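Local structure of flagellar brake protein YcgR (Klebsiella pneumoniae, 5KEC) at residues Lys75-Ala80 and Arg109-Arg114; Ile65-His70 and Tyr96-Pro101; Glu29-Ile32 and Thr37-Ile40. The protein binds the second messenger c-di-GMP and probably activates transcription of type 3 fimbriae genes linked to biofilm formation. All blocks are in the same frame, centred on the assembly; numbering follows the deposited sequence.

Contact 1: Lys75-Ala80 and Arg109-Arg114; sequences KIEFNA and RRRDPR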
loop_
_atom_site.group_PDB
_atom_site.type_symbol
_atom_site.label_atom_id
_atom_site.label_comp_id
_atom_site.label_asym_id
_atom_site.label_seq_id
_atom_site.Cartn_x
_atom_site.Cartn_y
_atom_site.Cartn_z
ATOM N N LYS B 75 16.181 -7.842 -0.515
ATOM C CA LYS B 75 14.734 -7.875 -0.394
ATOM C C LYS B 75 14.125 -8.155 -1.766
ATOM O O LYS B 75 14.455 -7.487 -2.749
ATOM C CB LYS B 75 14.202 -6.547 0.150
ATOM C CG LYS B 75 14.949 -5.998 1.366
ATOM C CD LYS B 75 14.854 -6.933 2.557
ATOM C CE LYS B 75 15.623 -6.386 3.753
ATOM N NZ LYS B 75 15.808 -7.425 4.811
ATOM N N ILE B 76 13.250 -9.150 -1.836
ATOM C CA ILE B 76 12.533 -9.434 -3.072
ATOM C C ILE B 76 11.105 -8.939 -2.935
ATOM O O ILE B 76 10.304 -9.528 -2.205
ATOM C CB ILE B 76 12.511 -10.942 -3.381
ATOM C CG1 ILE B 76 13.914 -11.538 -3.240
ATOM C CG2 ILE B 76 11.939 -11.190 -4.769
ATOM C CD1 ILE B 76 13.950 -13.043 -3.366
ATOM N N GLU B 77 10.781 -7.850 -3.623
ATOM C CA GLU B 77 9.431 -7.318 -3.531
ATOM C C GLU B 77 8.549 -7.709 -4.715
ATOM O O GLU B 77 9.011 -7.844 -5.853
ATOM C CB GLU B 77 9.439 -5.802 -3.319
ATOM C CG GLU B 77 9.904 -4.979 -4.497
ATOM C CD GLU B 77 9.913 -3.497 -4.170
ATOM O OE1 GLU B 77 10.800 -3.067 -3.402
ATOM O OE2 GLU B 77 9.026 -2.768 -4.664
ATOM N N PHE B 78 7.274 -7.906 -4.424
ATOM C CA PHE B 78 6.322 -8.319 -5.434
ATOM C C PHE B 78 4.913 -8.110 -4.909
ATOM O O PHE B 78 4.716 -7.850 -3.723
ATOM C CB PHE B 78 6.541 -9.789 -5.803
ATOM C CG PHE B 78 6.384 -10.734 -4.650
ATOM C CD1 PHE B 78 5.190 -11.402 -4.444
ATOM C CD2 PHE B 78 7.433 -10.948 -3.763
ATOM C CE1 PHE B 78 5.043 -12.280 -3.379
ATOM C CE2 PHE B 78 7.294 -11.823 -2.698
ATOM C CZ PHE B 78 6.097 -12.490 -2.509
ATOM N N ASN B 79 3.938 -8.207 -5.803
ATOM C CA ASN B 79 2.541 -8.143 -5.423
ATOM C C ASN B 79 1.897 -9.448 -5.823
ATOM O O ASN B 79 2.339 -10.089 -6.770
ATOM C CB ASN B 79 1.846 -6.975 -6.121
ATOM C CG ASN B 79 2.402 -5.632 -5.697
ATOM O OD1 ASN B 79 1.927 -5.028 -4.735
ATOM N ND2 ASN B 79 3.416 -5.155 -6.412
ATOM N N ALA B 80 0.861 -9.853 -5.099
ATOM C CA ALA B 80 0.169 -11.086 -5.422
ATOM C C ALA B 80 -1.253 -11.042 -4.901
ATOM O O ALA B 80 -1.524 -10.503 -3.828
ATOM C CB ALA B 80 0.916 -12.298 -4.858
ATOM N N ARG B 109 16.799 -1.848 -0.677
ATOM C CA ARG B 109 16.113 -0.889 0.175
ATOM C C ARG B 109 14.734 -1.395 0.595
ATOM O O ARG B 109 14.010 -2.003 -0.197
ATOM C CB ARG B 109 15.981 0.448 -0.556
ATOM C CG ARG B 109 15.129 1.476 0.159
ATOM C CD ARG B 109 14.837 2.656 -0.752
ATOM N NE ARG B 109 13.836 3.550 -0.181
ATOM C CZ ARG B 109 12.991 4.278 -0.902
ATOM N NH1 ARG B 109 13.023 4.212 -2.227
ATOM N NH2 ARG B 109 12.110 5.066 -0.300
ATOM N N ARG B 110 14.380 -1.138 1.849
ATOM C CA ARG B 110 13.064 -1.482 2.362
ATOM C C ARG B 110 12.069 -0.392 1.982
ATOM O O ARG B 110 12.135 0.723 2.495
ATOM C CB ARG B 110 13.116 -1.628 3.883
ATOM C CG ARG B 110 11.759 -1.844 4.511
ATOM C CD ARG B 110 11.765 -1.557 6.005
ATOM N NE ARG B 110 10.428 -1.746 6.548
ATOM C CZ ARG B 110 9.940 -2.927 6.907
ATOM N NH1 ARG B 110 10.694 -4.013 6.789
ATOM N NH2 ARG B 110 8.707 -3.023 7.380
ATOM N N ARG B 111 11.150 -0.706 1.076
ATOM C CA ARG B 111 10.186 0.288 0.618
ATOM C C ARG B 111 8.822 0.062 1.255
ATOM O O ARG B 111 7.884 -0.398 0.600
ATOM C CB ARG B 111 10.062 0.269 -0.906
ATOM C CG ARG B 111 11.298 0.757 -1.647
ATOM C CD ARG B 111 11.929 -0.365 -2.453
ATOM N NE ARG B 111 12.454 0.105 -3.732
ATOM C CZ ARG B 111 11.718 0.253 -4.830
ATOM N NH1 ARG B 111 10.423 -0.029 -4.806
ATOM N NH2 ARG B 111 12.276 0.686 -5.953
ATOM N N ASP B 112 8.716 0.395 2.535
ATOM C CA ASP B 112 7.488 0.170 3.278
ATOM C C ASP B 112 6.349 1.014 2.704
ATOM O O ASP B 112 6.375 2.241 2.791
ATOM C CB ASP B 112 7.712 0.483 4.757
ATOM C CG ASP B 112 6.660 -0.134 5.650
ATOM O OD1 ASP B 112 5.456 0.045 5.368
ATOM O OD2 ASP B 112 7.040 -0.812 6.629
ATOM N N PRO B 113 5.344 0.352 2.109
ATOM C CA PRO B 113 4.229 1.044 1.451
ATOM C C PRO B 113 3.299 1.758 2.432
ATOM O O PRO B 113 2.451 2.543 2.004
ATOM C CB PRO B 113 3.475 -0.095 0.758
ATOM C CG PRO B 113 3.781 -1.295 1.584
ATOM C CD PRO B 113 5.204 -1.114 2.031
ATOM N N ARG B 114 3.451 1.484 3.726
ATOM C CA ARG B 114 2.579 2.075 4.733
ATOM C C ARG B 114 2.982 3.513 5.055
ATOM O O ARG B 114 2.201 4.268 5.632
ATOM C CB ARG B 114 2.582 1.228 6.008
ATOM C CG ARG B 114 2.182 -0.226 5.803
ATOM C CD ARG B 114 2.355 -1.024 7.090
ATOM N NE ARG B 114 3.749 -1.054 7.529
ATOM C CZ ARG B 114 4.147 -1.477 8.726
ATOM N NH1 ARG B 114 3.252 -1.904 9.611
ATOM N NH2 ARG B 114 5.437 -1.466 9.045
#

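Contact 2: Ile65-His70 and Tyr96-Pro101; sequences IRFLLH and YAFSLP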
loop_
_atom_site.group_PDB
_atom_site.type_symbol
_atom_site.label_atom_id
_atom_site.label_comp_id
_atom_site.label_asym_id
_atom_site.label_seq_id
_atom_site.Cartn_x
_atom_site.Cartn_y
_atom_site.Cartn_z
ATOM N N ILE B 65 -1.782 -7.793 -3.021
ATOM C CA ILE B 65 -1.144 -7.539 -1.734
ATOM C C ILE B 65 0.368 -7.372 -1.897
ATOM O O ILE B 65 0.999 -8.089 -2.672
ATOM C CB ILE B 65 -1.440 -8.683 -0.735
ATOM C CG1 ILE B 65 -2.942 -8.975 -0.685
ATOM C CG2 ILE B 65 -0.921 -8.343 0.648
ATOM C CD1 ILE B 65 -3.783 -7.777 -0.298
ATOM N N ARG B 66 0.943 -6.422 -1.169
ATOM C CA ARG B 66 2.386 -6.196 -1.208
ATOM C C ARG B 66 3.148 -7.172 -0.309
ATOM O O ARG B 66 2.802 -7.361 0.861
ATOM C CB ARG B 66 2.715 -4.752 -0.816
ATOM C CG ARG B 66 2.960 -3.827 -1.998
ATOM C CD ARG B 66 4.386 -3.957 -2.520
ATOM N NE ARG B 66 5.226 -2.848 -2.076
ATOM C CZ ARG B 66 5.223 -1.646 -2.644
ATOM N NH1 ARG B 66 4.421 -1.405 -3.671
ATOM N NH2 ARG B 66 6.016 -0.687 -2.184
ATOM N N PHE B 67 4.187 -7.791 -0.868
ATOM C CA PHE B 67 5.040 -8.697 -0.111
ATOM C C PHE B 67 6.499 -8.281 -0.177
ATOM O O PHE B 67 6.929 -7.606 -1.121
ATOM C CB PHE B 67 4.937 -10.122 -0.648
ATOM C CG PHE B 67 3.591 -10.748 -0.465
ATOM C CD1 PHE B 67 3.359 -11.627 0.580
ATOM C CD2 PHE B 67 2.558 -10.474 -1.347
ATOM C CE1 PHE B 67 2.114 -12.213 0.744
ATOM C CE2 PHE B 67 1.325 -11.055 -1.183
ATOM C CZ PHE B 67 1.104 -11.923 -0.133
ATOM N N LEU B 68 7.253 -8.719 0.826
ATOM C CA LEU B 68 8.693 -8.574 0.845
ATOM C C LEU B 68 9.294 -9.875 1.372
ATOM O O LEU B 68 9.040 -10.273 2.507
ATOM C CB LEU B 68 9.080 -7.403 1.742
ATOM C CG LEU B 68 10.305 -6.568 1.383
ATOM C CD1 LEU B 68 10.221 -6.082 -0.053
ATOM C CD2 LEU B 68 10.416 -5.391 2.339
ATOM N N LEU B 69 10.069 -10.554 0.535
ATOM C CA LEU B 69 10.843 -11.698 0.987
ATOM C C LEU B 69 12.214 -11.210 1.396
ATOM O O LEU B 69 12.958 -10.679 0.569
ATOM C CB LEU B 69 10.974 -12.744 -0.117
ATOM C CG LEU B 69 9.839 -13.758 -0.223
ATOM C CD1 LEU B 69 9.966 -14.534 -1.524
ATOM C CD2 LEU B 69 9.847 -14.700 0.984
ATOM N N HIS B 70 12.543 -11.375 2.674
ATOM C CA HIS B 70 13.809 -10.882 3.194
ATOM C C HIS B 70 14.911 -11.911 2.968
ATOM O O HIS B 70 15.398 -12.532 3.912
ATOM C CB HIS B 70 13.681 -10.521 4.678
ATOM C CG HIS B 70 12.687 -9.434 4.950
ATOM N ND1 HIS B 70 13.044 -8.104 5.041
ATOM C CD2 HIS B 70 11.347 -9.475 5.147
ATOM C CE1 HIS B 70 11.970 -7.376 5.282
ATOM N NE2 HIS B 70 10.925 -8.184 5.351
ATOM N N TYR B 96 -3.814 -19.127 3.596
ATOM C CA TYR B 96 -4.043 -18.294 2.422
ATOM C C TYR B 96 -3.237 -18.802 1.236
ATOM O O TYR B 96 -2.048 -19.099 1.365
ATOM C CB TYR B 96 -3.619 -16.853 2.699
ATOM C CG TYR B 96 -4.487 -16.113 3.686
ATOM C CD1 TYR B 96 -4.141 -16.043 5.028
ATOM C CD2 TYR B 96 -5.648 -15.471 3.273
ATOM C CE1 TYR B 96 -4.926 -15.358 5.928
ATOM C CE2 TYR B 96 -6.442 -14.785 4.170
ATOM C CZ TYR B 96 -6.072 -14.732 5.497
ATOM O OH TYR B 96 -6.855 -14.051 6.394
ATOM N N ALA B 97 -3.878 -18.886 0.078
ATOM C CA ALA B 97 -3.165 -19.204 -1.149
ATOM C C ALA B 97 -3.137 -17.977 -2.054
ATOM O O ALA B 97 -4.172 -17.374 -2.334
ATOM C CB ALA B 97 -3.808 -20.384 -1.857
ATOM N N PHE B 98 -1.940 -17.602 -2.490
ATOM C CA PHE B 98 -1.757 -16.461 -3.375
ATOM C C PHE B 98 -1.202 -16.963 -4.701
ATOM O O PHE B 98 -0.447 -17.929 -4.733
ATOM C CB PHE B 98 -0.772 -15.457 -2.759
ATOM C CG PHE B 98 -1.299 -14.738 -1.545
ATOM C CD1 PHE B 98 -1.958 -13.525 -1.675
ATOM C CD2 PHE B 98 -1.112 -15.261 -0.277
ATOM C CE1 PHE B 98 -2.439 -12.858 -0.566
ATOM C CE2 PHE B 98 -1.592 -14.606 0.836
ATOM C CZ PHE B 98 -2.256 -13.399 0.693
ATOM N N SER B 99 -1.584 -16.323 -5.798
ATOM C CA SER B 99 -0.991 -16.659 -7.084
ATOM C C SER B 99 0.473 -16.257 -7.064
ATOM O O SER B 99 0.823 -15.222 -6.504
ATOM C CB SER B 99 -1.708 -15.938 -8.226
ATOM O OG SER B 99 -2.901 -16.612 -8.585
ATOM N N LEU B 100 1.331 -17.073 -7.663
ATOM C CA LEU B 100 2.733 -16.704 -7.762
ATOM C C LEU B 100 2.829 -15.393 -8.517
ATOM O O LEU B 100 2.096 -15.172 -9.479
ATOM C CB LEU B 100 3.546 -17.791 -8.466
ATOM C CG LEU B 100 3.996 -18.979 -7.608
ATOM C CD1 LEU B 100 4.654 -20.039 -8.476
ATOM C CD2 LEU B 100 4.946 -18.528 -6.496
ATOM N N PRO B 101 3.721 -14.508 -8.070
ATOM C CA PRO B 101 3.904 -13.232 -8.759
ATOM C C PRO B 101 4.471 -13.488 -10.144
ATOM O O PRO B 101 5.146 -14.497 -10.358
ATOM C CB PRO B 101 4.939 -12.515 -7.890
ATOM C CG PRO B 101 5.707 -13.625 -7.239
ATOM C CD PRO B 101 4.694 -14.696 -6.977
#

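Contact 3: Glu29-Ile32 and Thr37-Ile40; sequences EIEI and TSII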
loop_
_atom_site.group_PDB
_atom_site.type_symbol
_atom_site.label_atom_id
_atom_site.label_comp_id
_atom_site.label_asym_id
_atom_site.label_seq_id
_atom_site.Cartn_x
_atom_site.Cartn_y
_atom_site.Cartn_z
ATOM N N GLU B 29 12.101 -15.033 5.914
ATOM C CA GLU B 29 10.986 -14.250 6.425
ATOM C C GLU B 29 10.241 -13.601 5.270
ATOM O O GLU B 29 10.845 -12.976 4.400
ATOM C CB GLU B 29 11.465 -13.167 7.390
ATOM C CG GLU B 29 12.059 -13.694 8.686
ATOM C CD GLU B 29 13.573 -13.762 8.655
ATOM O OE1 GLU B 29 14.161 -13.701 7.549
ATOM O OE2 GLU B 29 14.173 -13.875 9.747
ATOM N N ILE B 30 8.927 -13.753 5.259
ATOM C CA ILE B 30 8.120 -13.047 4.274
ATOM C C ILE B 30 7.311 -11.981 5.000
ATOM O O ILE B 30 6.679 -12.254 6.028
ATOM C CB ILE B 30 7.237 -14.020 3.440
ATOM C CG1 ILE B 30 6.464 -13.266 2.352
ATOM C CG2 ILE B 30 6.303 -14.843 4.328
ATOM C CD1 ILE B 30 5.789 -14.186 1.354
ATOM N N GLU B 31 7.382 -10.750 4.504
ATOM C CA GLU B 31 6.618 -9.658 5.093
ATOM C C GLU B 31 5.397 -9.328 4.240
ATOM O O GLU B 31 5.518 -9.079 3.043
ATOM C CB GLU B 31 7.489 -8.417 5.262
ATOM C CG GLU B 31 6.845 -7.336 6.113
ATOM C CD GLU B 31 7.844 -6.300 6.599
ATOM O OE1 GLU B 31 9.010 -6.330 6.151
ATOM O OE2 GLU B 31 7.461 -5.460 7.442
ATOM N N ILE B 32 4.227 -9.328 4.870
ATOM C CA ILE B 32 2.964 -9.071 4.186
ATOM C C ILE B 32 2.393 -7.741 4.650
ATOM O O ILE B 32 2.166 -7.548 5.847
ATOM C CB ILE B 32 1.935 -10.165 4.521
ATOM C CG1 ILE B 32 2.604 -11.543 4.526
ATOM C CG2 ILE B 32 0.746 -10.100 3.569
ATOM C CD1 ILE B 32 1.687 -12.672 4.978
ATOM N N THR B 37 -1.098 -2.487 8.496
ATOM C CA THR B 37 -0.479 -3.611 9.176
ATOM C C THR B 37 0.610 -4.300 8.369
ATOM O O THR B 37 0.577 -4.335 7.143
ATOM C CB THR B 37 -1.549 -4.652 9.559
ATOM O OG1 THR B 37 -2.582 -4.012 10.319
ATOM C CG2 THR B 37 -0.943 -5.788 10.376
ATOM N N SER B 38 1.575 -4.855 9.089
ATOM C CA SER B 38 2.628 -5.658 8.499
ATOM C C SER B 38 2.850 -6.854 9.401
ATOM O O SER B 38 2.997 -6.707 10.614
ATOM C CB SER B 38 3.914 -4.844 8.383
ATOM O OG SER B 38 5.038 -5.687 8.243
ATOM N N ILE B 39 2.850 -8.047 8.822
ATOM C CA ILE B 39 3.179 -9.227 9.605
ATOM C C ILE B 39 4.357 -9.965 8.985
ATOM O O ILE B 39 4.565 -9.927 7.775
ATOM C CB ILE B 39 1.972 -10.175 9.773
ATOM C CG1 ILE B 39 1.814 -11.074 8.551
ATOM C CG2 ILE B 39 0.696 -9.381 10.032
ATOM C CD1 ILE B 39 0.631 -12.004 8.643
ATOM N N ILE B 40 5.147 -10.613 9.831
ATOM C CA ILE B 40 6.241 -11.438 9.357
ATOM C C ILE B 40 5.887 -12.884 9.634
ATOM O O ILE B 40 5.433 -13.223 10.732
ATOM C CB ILE B 40 7.550 -11.121 10.090
ATOM C CG1 ILE B 40 7.919 -9.647 9.929
ATOM C CG2 ILE B 40 8.676 -12.021 9.582
ATOM C CD1 ILE B 40 8.349 -9.275 8.540
#

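Contact 1: Lys75-Ala80 and Arg109-Arg114
Glu77 and Arg111 meet through a salt bridge that ties a strand of the N-terminal domain to the arginine-rich loop that follows strand 104-107. The arginine can be followed outward. Its CB leaves the backbone alongside Glu77 rather than facing it, and CG turns aside to lie over the guanidinium of Arg109, toward the rim of that group, though Arg109 is poorly ordered. Bends at chi2 (115°) and chi3 (143°) then swing the chain back to the strand. Arg111 CD comes to rest 3.1 Å from Glu77 OE1, NE passes the same oxygen at 3.6 Å, CZ lies near the same carboxylate, and NH1 closes the salt bridge to Glu77 OE2 at 3.1 Å. The two charged groups do not lie flat against each other: their planes stand 81° apart, and OE2 lies oblique to the guanidinium.

Farther along the loop, Arg114 grips Asp112 side-on, NE to OD1 and NH2 to OD2, while Arg114 N completes an Asx turn on OD1. Arg110 NH2 meets Asp112 OD2 at 2.9 Å on its anti side, well out of the carboxylate plane. In other structures of this protein Arg109, Arg110, Arg111 and Arg114 bind c-di-GMP; here, without ligand, acidic partners hold several of them. Glu77 sits on strand 74-87, between strands 64-71 and 104-107, and the loop runs past Phe33 of strand 29-34.

Contact 2: Ile65-His70 and Tyr96-Pro101
The ring of Phe98 receives, over the centre of one face, the CZ corner of Phe67, which stands 3.6 Å above the plane. In turn, Phe98 CE1 lies at the edge of the Phe67 ring, in its plane. This is a T-shaped (edge-to-face) pair, with centroids 4.9 Å apart and planes at 80°. Because Phe67 CZ sits so centrally, its distances to the six ring carbons of Phe98 are nearly equal, the shortest being 3.7 Å to CE1. Ile65 approaches the same ring less squarely: its CG1 lies 3.9 Å from Phe98 CE1, at an oblique position, with the two side chains crossing at about a right angle.

The pair spans the interior of the curled antiparallel sheet of the N-terminal YcgR-like domain. Strands 64-71 and 94-99 are not neighbours in that sheet; each pairs with strand 74-87, and their inward side chains meet across the core it encloses. In both phenylalanines CB points at the opposite segment, and CG, anti to the carbonyl carbon (chi1 -66° in Phe67, -69° in Phe98), sets each ring beside its backbone N. No hydrogen bond joins the two segments, and the three side chains that touch are all buried.

Further aromatic rings extend the cluster. Phe51 meets Phe67 edge-to-face and lies nearly parallel to Phe98, while Phe78 is almost parallel to Phe67. Ile30 and Ile32 of strand 29-34 also touch Phe67.

Contact 3: Glu29-Ile32 and Thr37-Ile40
A chi1 of -169° turns the Glu31 chain away from its own amide, and it runs extended along one face of the sheet to Ser38, whose OG is swung the same way (chi1 160°). The two ends meet in a short hydrogen bond, Ser38 OG to Glu31 OE2 at 2.6 Å, made on the anti lone pair of the carboxylate oxygen. Ile40 comes down on the same face: its CD1 lies 3.5 Å from Glu31 CG and touches CB as well, so that the aliphatic part of the glutamate is covered while its oxygens remain engaged. Farther along, Ile40 CG2 packs 3.7 Å from Glu29 CB.

Segments 29-32 and 37-40 run antiparallel at 165° with their axes 4.7 Å apart, as part of the beta hairpin of strands 29-34 and 37-46. Ile32 and Ile39 make the hydrogen-bonded pair, Ile32 N to Ile39 O at 3.0 Å and Ile39 N to Ile32 O at 3.1 Å. Glu31 and Ile40 form the adjacent non-hydrogen-bonded pair, where Glu31 CA approaches Ile39 O at 3.4 Å in a CA-H...O contact.

On the other face Ile32 and Ile39 run alongside each other in a common direction and touch CD1 to CD1 at 3.9 Å. From there Ile32 continues into the domain core, against Ile65 and Ile53. The carboxylate of Glu31 is also held by Arg110 and His70, both c-di-GMP-binding residues in other structures of this protein.

All three contacts draw on one antiparallel sheet, and their centres lie about 10 Å from one another. Contact 3 is joined to contact 1 by the salt bridge of Glu31 OE2 with Arg110 NH2 (2.7 Å), and to contact 2 by a probable hydrogen bond between Glu31 OE1 and His70 NE2 (2.8 Å). His70 ND1 in turn lies 2.9 Å from Lys75 NZ of contact 1. In this ligand-free chain Arg110 and His70, both residues of the c-di-GMP site, are thus linked through one glutamate. On the core side, Phe67 CD1 of contact 2 packs 3.6 Å from Ile30 CD1 of contact 3.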